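Local atomic coordinates of putative uncharacterized protein (Chaetomium thermophilum, PDB entry 5T8V), a protein that probably loads the cohesin complex onto chromatin as an Scc2/Nipped-B family cohesin loader, this chain being its HEAT-repeat C-terminal part. Residues D1128-A1133 / E1146-I1151; S1135-H1140 / A1170-P1175; H1140-V1145 / P1175-L1180; T1162-I1167 / A1201-S1206. All coordinates share one frame; numbering follows the deposited sequence.

Contact 1: D1128-A1133 / E1146-I1151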
loop_
_atom_site.group_PDB
_atom_site.type_symbol
_atom_site.label_atom_id
_atom_site.label_comp_id
_atom_site.label_asym_id
_atom_site.label_seq_id
_atom_site.Cartn_x
_atom_site.Cartn_y
_atom_site.Cartn_z
ATOM N N ASP A 1128 34.794 -36.042 23.481
ATOM C CA ASP A 1128 35.382 -34.751 23.820
ATOM C C ASP A 1128 34.798 -33.637 22.961
ATOM O O ASP A 1128 34.410 -32.579 23.477
ATOM C CB ASP A 1128 36.900 -34.812 23.659
ATOM C CG ASP A 1128 37.531 -35.889 24.516
ATOM O OD1 ASP A 1128 37.835 -35.606 25.694
ATOM O OD2 ASP A 1128 37.719 -37.017 24.014
ATOM N N ILE A 1129 34.719 -33.854 21.646
ATOM C CA ILE A 1129 34.191 -32.807 20.775
ATOM C C ILE A 1129 32.748 -32.501 21.145
ATOM O O ILE A 1129 32.323 -31.338 21.153
ATOM C CB ILE A 1129 34.322 -33.202 19.292
ATOM C CG1 ILE A 1129 35.734 -33.699 18.964
ATOM C CG2 ILE A 1129 34.036 -31.990 18.420
ATOM C CD1 ILE A 1129 35.837 -34.391 17.620
ATOM N N THR A 1130 31.972 -33.538 21.469
ATOM C CA THR A 1130 30.613 -33.329 21.959
ATOM C C THR A 1130 30.619 -32.461 23.211
ATOM O O THR A 1130 29.870 -31.482 23.305
ATOM C CB THR A 1130 29.944 -34.678 22.243
ATOM O OG1 THR A 1130 29.857 -35.441 21.032
ATOM C CG2 THR A 1130 28.538 -34.484 22.816
ATOM N N ARG A 1131 31.461 -32.807 24.188
ATOM C CA ARG A 1131 31.553 -32.012 25.409
ATOM C C ARG A 1131 31.790 -30.543 25.088
ATOM O O ARG A 1131 31.089 -29.662 25.598
ATOM C CB ARG A 1131 32.669 -32.548 26.305
ATOM C CG ARG A 1131 32.861 -31.758 27.598
ATOM C CD ARG A 1131 34.086 -32.217 28.366
ATOM N NE ARG A 1131 35.301 -32.136 27.558
ATOM C CZ ARG A 1131 35.933 -31.004 27.260
ATOM N NH1 ARG A 1131 35.467 -29.838 27.695
ATOM N NH2 ARG A 1131 37.033 -31.035 26.519
ATOM N N ILE A 1132 32.781 -30.256 24.241
ATOM C CA ILE A 1132 33.072 -28.867 23.894
ATOM C C ILE A 1132 31.863 -28.222 23.227
ATOM O O ILE A 1132 31.576 -27.037 23.440
ATOM C CB ILE A 1132 34.324 -28.788 22.999
ATOM C CG1 ILE A 1132 35.555 -29.264 23.774
ATOM C CG2 ILE A 1132 34.539 -27.360 22.496
ATOM C CD1 ILE A 1132 36.799 -29.429 22.922
ATOM N N ALA A 1133 31.131 -28.990 22.416
ATOM C CA ALA A 1133 30.020 -28.417 21.665
ATOM C C ALA A 1133 28.830 -28.086 22.559
ATOM O O ALA A 1133 28.085 -27.143 22.267
ATOM C CB ALA A 1133 29.591 -29.376 20.555
ATOM N N GLU A 1146 30.647 -27.418 14.572
ATOM C CA GLU A 1146 30.979 -27.371 13.154
ATOM C C GLU A 1146 31.762 -28.606 12.739
ATOM O O GLU A 1146 31.699 -29.018 11.574
ATOM C CB GLU A 1146 31.768 -26.100 12.842
ATOM C CG GLU A 1146 31.858 -25.768 11.365
ATOM C CD GLU A 1146 32.469 -24.403 11.117
ATOM O OE1 GLU A 1146 32.756 -23.694 12.103
ATOM O OE2 GLU A 1146 32.662 -24.041 9.937
ATOM N N VAL A 1147 32.499 -29.210 13.673
ATOM C CA VAL A 1147 33.134 -30.497 13.406
ATOM C C VAL A 1147 32.110 -31.625 13.458
ATOM O O VAL A 1147 32.097 -32.507 12.590
ATOM C CB VAL A 1147 34.289 -30.727 14.397
ATOM C CG1 VAL A 1147 34.804 -32.165 14.320
ATOM C CG2 VAL A 1147 35.419 -29.750 14.119
ATOM N N LEU A 1148 31.235 -31.620 14.470
ATOM C CA LEU A 1148 30.252 -32.696 14.592
ATOM C C LEU A 1148 29.291 -32.710 13.414
ATOM O O LEU A 1148 28.860 -33.779 12.969
ATOM C CB LEU A 1148 29.475 -32.566 15.901
ATOM C CG LEU A 1148 29.939 -33.528 16.993
ATOM C CD1 LEU A 1148 31.387 -33.252 17.318
ATOM C CD2 LEU A 1148 29.076 -33.390 18.237
ATOM N N ALA A 1149 28.926 -31.533 12.903
ATOM C CA ALA A 1149 28.044 -31.479 11.745
ATOM C C ALA A 1149 28.664 -32.204 10.562
ATOM O O ALA A 1149 27.980 -32.951 9.856
ATOM C CB ALA A 1149 27.732 -30.026 11.387
ATOM N N SER A 1150 29.964 -32.007 10.338
ATOM C CA SER A 1150 30.652 -32.738 9.280
ATOM C C SER A 1150 30.673 -34.232 9.579
ATOM O O SER A 1150 30.312 -35.056 8.728
ATOM C CB SER A 1150 32.075 -32.198 9.117
ATOM O OG SER A 1150 32.784 -32.914 8.124
ATOM N N ILE A 1151 31.090 -34.598 10.796
ATOM C CA ILE A 1151 31.120 -36.005 11.193
ATOM C C ILE A 1151 29.789 -36.676 10.883
ATOM O O ILE A 1151 29.744 -37.834 10.451
ATOM C CB ILE A 1151 31.480 -36.126 12.688
ATOM C CG1 ILE A 1151 32.945 -35.731 12.909
ATOM C CG2 ILE A 1151 31.214 -37.547 13.205
ATOM C CD1 ILE A 1151 33.356 -35.651 14.365
#
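Ile1129 and Leu1148 bring their CA atoms to 7.3 Å where the helical segments 1128-1133 and 1146-1151 pass, their axes 9.9 Å apart at closest and their N-to-C directions inclined by 132°. The two consecutive helices, 1115-1133 and 1139-1154, thus fold back on each other as a helical hairpin, the kind of pairing from which HEAT-repeat superhelices such as this one are built. Branched aliphatic residues suit the seam because they fill it without needing polar partners. Ile1129 holds CG1 beside its backbone N, anti to the carbonyl carbon (chi1 -49°), and this arm carries CD1 to two side chains of the partner helix: it lies 4.1 Å from CG1 of Val1147, the two side chains crossing at nearly a right angle, and 4.3 Å from CD1 of Ile1151. Both of those residues also pack on Leu1079 of helix 1065-1086, so the seam merges with a third helix. Leu1148 slides past Ile1129 in the opposite direction, with CD2 beside Thr1130. Replacing Leu1148 by alanine takes away both methyls and is likely to open a gap between the helices, facing Ile1129 and Thr1130. Threonine is tolerated at this apolar border because its hydroxyl is already engaged by the carbonyl of Leu1126 in its own helix; OG1 of Thr1130 meets CD2 of Leu1148 in simple van der Waals contact at 3.6 Å.

Contact 2: S1135-H1140 / A1170-P1175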
loop_
_atom_site.group_PDB
_atom_site.type_symbol
_atom_site.label_atom_id
_atom_site.label_comp_id
_atom_site.label_asym_id
_atom_site.label_seq_id
_atom_site.Cartn_x
_atom_site.Cartn_y
_atom_site.Cartn_z
ATOM N N SER A 1135 28.891 -27.500 26.037
ATOM C CA SER A 1135 29.265 -26.937 27.329
ATOM C C SER A 1135 29.144 -25.423 27.385
ATOM O O SER A 1135 28.920 -24.872 28.468
ATOM C CB SER A 1135 30.703 -27.332 27.681
ATOM O OG SER A 1135 30.819 -28.734 27.846
ATOM N N THR A 1136 29.289 -24.737 26.254
ATOM C CA THR A 1136 29.192 -23.287 26.206
ATOM C C THR A 1136 28.397 -22.884 24.973
ATOM O O THR A 1136 28.044 -23.715 24.132
ATOM C CB THR A 1136 30.576 -22.622 26.189
ATOM O OG1 THR A 1136 31.421 -23.290 25.245
ATOM C CG2 THR A 1136 31.211 -22.672 27.570
ATOM N N GLN A 1137 28.118 -21.583 24.874
ATOM C CA GLN A 1137 27.328 -21.032 23.781
ATOM C C GLN A 1137 28.104 -19.983 22.993
ATOM O O GLN A 1137 27.498 -19.124 22.345
ATOM C CB GLN A 1137 26.028 -20.440 24.327
ATOM C CG GLN A 1137 24.901 -20.374 23.318
ATOM C CD GLN A 1137 23.539 -20.292 23.975
ATOM O OE1 GLN A 1137 22.566 -20.853 23.475
ATOM N NE2 GLN A 1137 23.461 -19.593 25.104
ATOM N N ASP A 1138 29.433 -20.042 23.031
ATOM C CA ASP A 1138 30.287 -19.075 22.360
ATOM C C ASP A 1138 30.840 -19.674 21.067
ATOM O O ASP A 1138 30.517 -20.798 20.679
ATOM C CB ASP A 1138 31.409 -18.618 23.299
ATOM C CG ASP A 1138 32.068 -19.772 24.027
ATOM O OD1 ASP A 1138 32.097 -20.890 23.471
ATOM O OD2 ASP A 1138 32.550 -19.563 25.161
ATOM N N ASP A 1139 31.694 -18.900 20.390
ATOM C CA ASP A 1139 32.174 -19.293 19.068
ATOM C C ASP A 1139 32.953 -20.603 19.116
ATOM O O ASP A 1139 32.898 -21.400 18.173
ATOM C CB ASP A 1139 33.036 -18.179 18.477
ATOM C CG ASP A 1139 32.222 -16.971 18.061
ATOM O OD1 ASP A 1139 31.125 -17.162 17.493
ATOM O OD2 ASP A 1139 32.677 -15.833 18.308
ATOM N N HIS A 1140 33.697 -20.837 20.197
ATOM C CA HIS A 1140 34.451 -22.080 20.324
ATOM C C HIS A 1140 33.528 -23.289 20.215
ATOM O O HIS A 1140 33.757 -24.206 19.409
ATOM C CB HIS A 1140 35.202 -22.082 21.655
ATOM C CG HIS A 1140 36.284 -23.108 21.738
ATOM N ND1 HIS A 1140 36.429 -23.950 22.821
ATOM C CD2 HIS A 1140 37.276 -23.428 20.876
ATOM C CE1 HIS A 1140 37.464 -24.745 22.619
ATOM N NE2 HIS A 1140 37.996 -24.450 21.447
ATOM N N ALA A 1170 19.843 -27.223 18.645
ATOM C CA ALA A 1170 18.924 -26.443 17.825
ATOM C C ALA A 1170 18.187 -25.388 18.638
ATOM O O ALA A 1170 17.695 -24.411 18.062
ATOM C CB ALA A 1170 17.918 -27.364 17.137
ATOM N N THR A 1171 18.099 -25.561 19.956
ATOM C CA THR A 1171 17.447 -24.595 20.831
ATOM C C THR A 1171 18.424 -23.576 21.403
ATOM O O THR A 1171 18.117 -22.935 22.414
ATOM C CB THR A 1171 16.726 -25.318 21.972
ATOM O OG1 THR A 1171 17.689 -25.916 22.849
ATOM C CG2 THR A 1171 15.799 -26.396 21.426
ATOM N N SER A 1172 19.589 -23.415 20.785
ATOM C CA SER A 1172 20.584 -22.472 21.271
ATOM C C SER A 1172 20.257 -21.061 20.798
ATOM O O SER A 1172 19.644 -20.860 19.745
ATOM C CB SER A 1172 21.979 -22.874 20.789
ATOM O OG SER A 1172 22.965 -21.994 21.294
ATOM N N THR A 1173 20.672 -20.074 21.597
ATOM C CA THR A 1173 20.466 -18.679 21.224
ATOM C C THR A 1173 21.496 -18.205 20.206
ATOM O O THR A 1173 21.188 -17.338 19.379
ATOM C CB THR A 1173 20.507 -17.785 22.466
ATOM O OG1 THR A 1173 21.725 -18.011 23.187
ATOM C CG2 THR A 1173 19.319 -18.074 23.371
ATOM N N HIS A 1174 22.712 -18.749 20.250
ATOM C CA HIS A 1174 23.717 -18.442 19.241
ATOM C C HIS A 1174 23.178 -18.863 17.877
ATOM O O HIS A 1174 22.997 -20.063 17.634
ATOM C CB HIS A 1174 25.035 -19.155 19.548
ATOM C CG HIS A 1174 26.179 -18.709 18.691
ATOM N ND1 HIS A 1174 27.294 -19.490 18.473
ATOM C CD2 HIS A 1174 26.384 -17.561 18.002
ATOM C CE1 HIS A 1174 28.134 -18.844 17.685
ATOM N NE2 HIS A 1174 27.608 -17.671 17.385
ATOM N N PRO A 1175 22.901 -17.925 16.964
ATOM C CA PRO A 1175 22.245 -18.319 15.703
ATOM C C PRO A 1175 23.023 -19.350 14.903
ATOM O O PRO A 1175 22.415 -20.215 14.262
ATOM C CB PRO A 1175 22.120 -16.988 14.945
ATOM C CG PRO A 1175 22.186 -15.937 15.994
ATOM C CD PRO A 1175 23.107 -16.468 17.041
#
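Gln1137 reaches across to the turn at Ser1172 and Thr1173, joining two loops that each lead into a helix of the HEAT-repeat superhelix, with Asp1138 and His1174 at the N-cap positions. Its amide oxygen takes two bonds. The firm one comes from the backbone N of Thr1173, which donates to OE1 of Gln1137 at 2.8 Å with an N-H...O angle of 154°, from above the carbonyl plane; OG of Ser1172 donates to the same OE1, though the very short 2.5 Å is doubtful at this resolution. Glutamine suits the place because, with CG anti to the backbone N (chi1 -156°) and the chain extended beyond it, its amide spans the gap between the loops. Next to this pair, CB of His1174 packs 3.7 Å from the backbone O of Gln1137, and CE1 of the same imidazole lies 3.4 Å from OD1 of Asp1139. One layer further out, Ser1172 OG accepts the backbone N of His1174 at 3.4 Å, in the manner of an ST turn, and pairs with the hydroxyl of Tyr1210 on helix 1200-1213, two weak bonds that may help to orient the serine. On the other loop, Asp1138 weakly caps the helix start through its OD1 and the N of Ala1141. That carboxylate is steadied in turn by Thr1136, whose OG1 donates to OD1 of Asp1138 at 3.1 Å from above the carboxylate plane.

Contact 3: H1140-V1145 / P1175-L1180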
loop_
_atom_site.group_PDB
_atom_site.type_symbol
_atom_site.label_atom_id
_atom_site.label_comp_id
_atom_site.label_asym_id
_atom_site.label_seq_id
_atom_site.Cartn_x
_atom_site.Cartn_y
_atom_site.Cartn_z
ATOM N N HIS A 1140 33.697 -20.837 20.197
ATOM C CA HIS A 1140 34.451 -22.080 20.324
ATOM C C HIS A 1140 33.528 -23.289 20.215
ATOM O O HIS A 1140 33.757 -24.206 19.409
ATOM C CB HIS A 1140 35.202 -22.082 21.655
ATOM C CG HIS A 1140 36.284 -23.108 21.738
ATOM N ND1 HIS A 1140 36.429 -23.950 22.821
ATOM C CD2 HIS A 1140 37.276 -23.428 20.876
ATOM C CE1 HIS A 1140 37.464 -24.745 22.619
ATOM N NE2 HIS A 1140 37.996 -24.450 21.447
ATOM N N ALA A 1141 32.466 -23.302 21.022
ATOM C CA ALA A 1141 31.454 -24.340 20.895
ATOM C C ALA A 1141 30.955 -24.439 19.460
ATOM O O ALA A 1141 30.707 -25.541 18.956
ATOM C CB ALA A 1141 30.293 -24.059 21.850
ATOM N N PHE A 1142 30.811 -23.295 18.780
ATOM C CA PHE A 1142 30.374 -23.339 17.388
ATOM C C PHE A 1142 31.379 -24.077 16.517
ATOM O O PHE A 1142 30.992 -24.737 15.547
ATOM C CB PHE A 1142 30.147 -21.944 16.818
ATOM C CG PHE A 1142 29.878 -21.955 15.341
ATOM C CD1 PHE A 1142 28.708 -22.507 14.844
ATOM C CD2 PHE A 1142 30.804 -21.447 14.448
ATOM C CE1 PHE A 1142 28.458 -22.534 13.485
ATOM C CE2 PHE A 1142 30.559 -21.470 13.086
ATOM C CZ PHE A 1142 29.384 -22.016 12.605
ATOM N N LEU A 1143 32.673 -23.951 16.822
ATOM C CA LEU A 1143 33.677 -24.732 16.109
ATOM C C LEU A 1143 33.473 -26.219 16.361
ATOM O O LEU A 1143 33.494 -27.031 15.425
ATOM C CB LEU A 1143 35.079 -24.294 16.538
ATOM C CG LEU A 1143 36.259 -25.014 15.881
ATOM C CD1 LEU A 1143 36.266 -24.798 14.380
ATOM C CD2 LEU A 1143 37.571 -24.547 16.491
ATOM N N ALA A 1144 33.255 -26.594 17.624
ATOM C CA ALA A 1144 33.022 -28.001 17.939
ATOM C C ALA A 1144 31.838 -28.555 17.150
ATOM O O ALA A 1144 31.959 -29.565 16.447
ATOM C CB ALA A 1144 32.799 -28.173 19.441
ATOM N N VAL A 1145 30.675 -27.904 17.256
ATOM C CA VAL A 1145 29.505 -28.363 16.514
ATOM C C VAL A 1145 29.744 -28.290 15.018
ATOM O O VAL A 1145 29.098 -29.012 14.253
ATOM C CB VAL A 1145 28.247 -27.550 16.898
ATOM C CG1 VAL A 1145 28.444 -26.096 16.585
ATOM C CG2 VAL A 1145 27.015 -28.083 16.176
ATOM N N PRO A 1175 22.901 -17.925 16.964
ATOM C CA PRO A 1175 22.245 -18.319 15.703
ATOM C C PRO A 1175 23.023 -19.350 14.903
ATOM O O PRO A 1175 22.415 -20.215 14.262
ATOM C CB PRO A 1175 22.120 -16.988 14.945
ATOM C CG PRO A 1175 22.186 -15.937 15.994
ATOM C CD PRO A 1175 23.107 -16.468 17.041
ATOM N N ARG A 1176 24.355 -19.287 14.924
ATOM C CA ARG A 1176 25.144 -20.174 14.076
ATOM C C ARG A 1176 25.115 -21.612 14.578
ATOM O O ARG A 1176 25.269 -22.546 13.784
ATOM C CB ARG A 1176 26.581 -19.665 13.986
ATOM C CG ARG A 1176 26.680 -18.194 13.616
ATOM C CD ARG A 1176 27.652 -17.963 12.472
ATOM N NE ARG A 1176 29.000 -18.426 12.787
ATOM C CZ ARG A 1176 29.835 -17.801 13.613
ATOM N NH1 ARG A 1176 29.463 -16.683 14.223
ATOM N NH2 ARG A 1176 31.043 -18.297 13.835
ATOM N N ILE A 1177 24.922 -21.814 15.881
ATOM C CA ILE A 1177 24.737 -23.163 16.405
ATOM C C ILE A 1177 23.318 -23.648 16.134
ATOM O O ILE A 1177 23.108 -24.800 15.737
ATOM C CB ILE A 1177 25.070 -23.200 17.909
ATOM C CG1 ILE A 1177 26.552 -22.872 18.131
ATOM C CG2 ILE A 1177 24.719 -24.568 18.507
ATOM C CD1 ILE A 1177 26.960 -22.770 19.594
ATOM N N SER A 1178 22.328 -22.777 16.339
ATOM C CA SER A 1178 20.935 -23.176 16.175
ATOM C C SER A 1178 20.632 -23.557 14.731
ATOM O O SER A 1178 19.950 -24.556 14.476
ATOM C CB SER A 1178 20.017 -22.044 16.636
ATOM O OG SER A 1178 18.653 -22.361 16.416
ATOM N N GLU A 1179 21.128 -22.776 13.770
ATOM C CA GLU A 1179 20.827 -23.050 12.369
ATOM C C GLU A 1179 21.462 -24.361 11.917
ATOM O O GLU A 1179 20.780 -25.241 11.376
ATOM C CB GLU A 1179 21.303 -21.886 11.499
ATOM C CG GLU A 1179 20.554 -20.586 11.758
ATOM C CD GLU A 1179 21.178 -19.397 11.054
ATOM O OE1 GLU A 1179 22.076 -19.605 10.209
ATOM O OE2 GLU A 1179 20.771 -18.253 11.348
ATOM N N LEU A 1180 22.769 -24.510 12.135
ATOM C CA LEU A 1180 23.464 -25.725 11.718
ATOM C C LEU A 1180 22.888 -26.951 12.417
ATOM O O LEU A 1180 22.552 -27.955 11.771
ATOM C CB LEU A 1180 24.959 -25.582 12.007
ATOM C CG LEU A 1180 25.884 -26.704 11.533
ATOM C CD1 LEU A 1180 25.826 -26.868 10.023
ATOM C CD2 LEU A 1180 27.309 -26.423 11.986
#
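Phe1142, which contributes the largest buried surface, lies with Arg1176 over one face of its ring and Ile1177 at its edge. The two helical segments run nearly parallel, 19° apart, with axes 9.6 Å from each other. Directed at the partner helix by CG anti to the backbone N (chi1 172°), the ring receives CB of Arg1176 in a CH-pi contact 3.8 Å from the Phe1142 centroid. The arginine chain then bends back over the same face, bringing CZ to 4.2 Å from that centroid in an off-centre cation-pi contact, guanidinium and ring planes 74° apart. A flat aromatic ring suits this place by giving both the aliphatic and the cationic parts of arginine a face to lie over. Ile1177 fills the buried side with its longer branch: CG1 lies 3.9 Å from CB of Phe1142 and 4.0 Å from CG1 of Val1145, while its CD1 reaches CB of Ala1141. With a serine in place of Phe1142, the arginine would probably lose its aromatic platform and the flank of Ile1177 its cover. Around this pairing in the HEAT-repeat array, Leu1143 turns to helix 1065-1086, Ala1144 packs on helix 1115-1133, and Val1145 and Ile1177 both touch Leu1169 of helix 1163-1169.

Contact 4: T1162-I1167 / A1201-S1206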
loop_
_atom_site.group_PDB
_atom_site.type_symbol
_atom_site.label_atom_id
_atom_site.label_comp_id
_atom_site.label_asym_id
_atom_site.label_seq_id
_atom_site.Cartn_x
_atom_site.Cartn_y
_atom_site.Cartn_z
ATOM N N THR A 1162 24.284 -39.132 18.038
ATOM C CA THR A 1162 24.376 -37.768 17.532
ATOM C C THR A 1162 23.048 -37.024 17.628
ATOM O O THR A 1162 23.029 -35.816 17.878
ATOM C CB THR A 1162 24.867 -37.800 16.079
ATOM O OG1 THR A 1162 26.185 -38.356 16.032
ATOM C CG2 THR A 1162 24.897 -36.417 15.479
ATOM N N GLY A 1163 21.938 -37.730 17.429
ATOM C CA GLY A 1163 20.632 -37.101 17.360
ATOM C C GLY A 1163 20.319 -36.139 18.489
ATOM O O GLY A 1163 20.091 -34.948 18.253
ATOM N N VAL A 1164 20.304 -36.646 19.724
ATOM C CA VAL A 1164 19.897 -35.831 20.866
ATOM C C VAL A 1164 20.760 -34.582 20.973
ATOM O O VAL A 1164 20.280 -33.512 21.365
ATOM C CB VAL A 1164 19.947 -36.666 22.159
ATOM C CG1 VAL A 1164 19.740 -35.784 23.390
ATOM C CG2 VAL A 1164 18.895 -37.766 22.116
ATOM N N THR A 1165 22.043 -34.692 20.629
ATOM C CA THR A 1165 22.933 -33.542 20.746
ATOM C C THR A 1165 22.498 -32.417 19.815
ATOM O O THR A 1165 22.408 -31.257 20.230
ATOM C CB THR A 1165 24.378 -33.958 20.456
ATOM O OG1 THR A 1165 24.820 -34.880 21.461
ATOM C CG2 THR A 1165 25.309 -32.741 20.452
ATOM N N PHE A 1166 22.225 -32.737 18.548
ATOM C CA PHE A 1166 21.823 -31.699 17.603
ATOM C C PHE A 1166 20.417 -31.193 17.902
ATOM O O PHE A 1166 20.146 -29.991 17.780
ATOM C CB PHE A 1166 21.911 -32.221 16.170
ATOM C CG PHE A 1166 23.301 -32.189 15.600
ATOM C CD1 PHE A 1166 23.949 -30.985 15.386
ATOM C CD2 PHE A 1166 23.953 -33.359 15.272
ATOM C CE1 PHE A 1166 25.229 -30.953 14.859
ATOM C CE2 PHE A 1166 25.233 -33.334 14.744
ATOM C CZ PHE A 1166 25.871 -32.131 14.538
ATOM N N ILE A 1167 19.509 -32.091 18.287
ATOM C CA ILE A 1167 18.186 -31.657 18.728
ATOM C C ILE A 1167 18.319 -30.654 19.867
ATOM O O ILE A 1167 17.550 -29.689 19.961
ATOM C CB ILE A 1167 17.334 -32.872 19.139
ATOM C CG1 ILE A 1167 17.116 -33.798 17.939
ATOM C CG2 ILE A 1167 15.989 -32.420 19.703
ATOM C CD1 ILE A 1167 16.463 -35.123 18.286
ATOM N N ALA A 1201 12.091 -38.935 24.965
ATOM C CA ALA A 1201 12.259 -38.555 26.363
ATOM C C ALA A 1201 13.635 -37.944 26.603
ATOM O O ALA A 1201 13.751 -36.827 27.124
ATOM C CB ALA A 1201 12.043 -39.772 27.261
ATOM N N LYS A 1202 14.694 -38.665 26.225
ATOM C CA LYS A 1202 16.044 -38.148 26.415
ATOM C C LYS A 1202 16.244 -36.828 25.684
ATOM O O LYS A 1202 17.035 -35.987 26.126
ATOM C CB LYS A 1202 17.077 -39.172 25.941
ATOM C CG LYS A 1202 16.988 -40.524 26.636
ATOM C CD LYS A 1202 18.369 -41.122 26.883
ATOM C CE LYS A 1202 19.149 -41.329 25.590
ATOM N NZ LYS A 1202 20.513 -41.875 25.843
ATOM N N ALA A 1203 15.541 -36.626 24.568
ATOM C CA ALA A 1203 15.673 -35.376 23.824
ATOM C C ALA A 1203 15.048 -34.217 24.587
ATOM O O ALA A 1203 15.645 -33.141 24.700
ATOM C CB ALA A 1203 15.034 -35.519 22.443
ATOM N N ILE A 1204 13.840 -34.416 25.118
ATOM C CA ILE A 1204 13.186 -33.363 25.890
ATOM C C ILE A 1204 14.003 -33.038 27.134
ATOM O O ILE A 1204 14.349 -31.876 27.388
ATOM C CB ILE A 1204 11.747 -33.781 26.247
ATOM C CG1 ILE A 1204 10.937 -34.019 24.968
ATOM C CG2 ILE A 1204 11.074 -32.716 27.111
ATOM C CD1 ILE A 1204 9.615 -34.719 25.194
ATOM N N GLN A 1205 14.326 -34.062 27.929
ATOM C CA GLN A 1205 15.165 -33.852 29.104
ATOM C C GLN A 1205 16.449 -33.122 28.735
ATOM O O GLN A 1205 16.895 -32.223 29.459
ATOM C CB GLN A 1205 15.486 -35.195 29.762
ATOM C CG GLN A 1205 14.266 -35.938 30.291
ATOM C CD GLN A 1205 14.526 -37.421 30.493
ATOM O OE1 GLN A 1205 15.662 -37.888 30.380
ATOM N NE2 GLN A 1205 13.469 -38.171 30.784
ATOM N N SER A 1206 17.051 -33.489 27.602
ATOM C CA SER A 1206 18.291 -32.850 27.173
ATOM C C SER A 1206 18.073 -31.372 26.881
ATOM O O SER A 1206 18.868 -30.523 27.295
ATOM C CB SER A 1206 18.847 -33.564 25.940
ATOM O OG SER A 1206 20.023 -32.928 25.474
#
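Val1164 leads the contact, its CA 5.2 Å from that of Ala1203, where the axes of the helical segments 1163-1167 and 1201-1206 approach to 9.1 Å at an angle of 37°. Its CG1, anti to the backbone N (chi1 171°), sits between Lys1202, Ala1203 and Ser1206: it lies 3.5 Å from CB of Ser1206 and also touches the backbone O of Lys1202 and CA of Ala1203. The other methyl, CG2, skirts CB of Ala1203 and the start of the lysine chain, whose charged end belongs on this exposed border. A compact valine fits so close a backbone approach, and the small alanine and serine opposite make it possible. The backbone O of Val1164 accepts the hydroxyl of Thr1168, whose OG1 is also hydrogen-bonded to OG of Ser1206, so the serine's polar end is satisfied beside the apolar contact. This is helix-to-helix packing within the HEAT-repeat superhelix, and Phe1166 serves another side of it, packing on helices 1139-1154 and 1175-1191. One turn after Val1164, Ile1167 returns to the interface. Its CG2 lies 4.2 Å from CB of Ala1203, and the same isoleucine side chain also touches His1185 of helix 1175-1191.

Contacts 1, 2 and 3 all draw on helix 1139-1154 or its approach, and they lie close together: the centres of contacts 2 and 3 are about 6 Å apart, those of contacts 1 and 3 about 9 Å. Contacts 2 and 3 share His1140 and Pro1175, and a probable hydrogen bond between Ser1178 OG and Ala1170 O, 2.8 Å long, ties their second segments. Ala1144 packs on Ile1129, Ile1132 and Ala1133, joining contact 3 to contact 1. Contact 4 lies farther off, its centre about 15 Å from that of contact 1, with Phe1166 bridging the two through CZ, 3.5 Å from N of Ala1149; its CE1 also meets CG2 of Val1145 in contact 3.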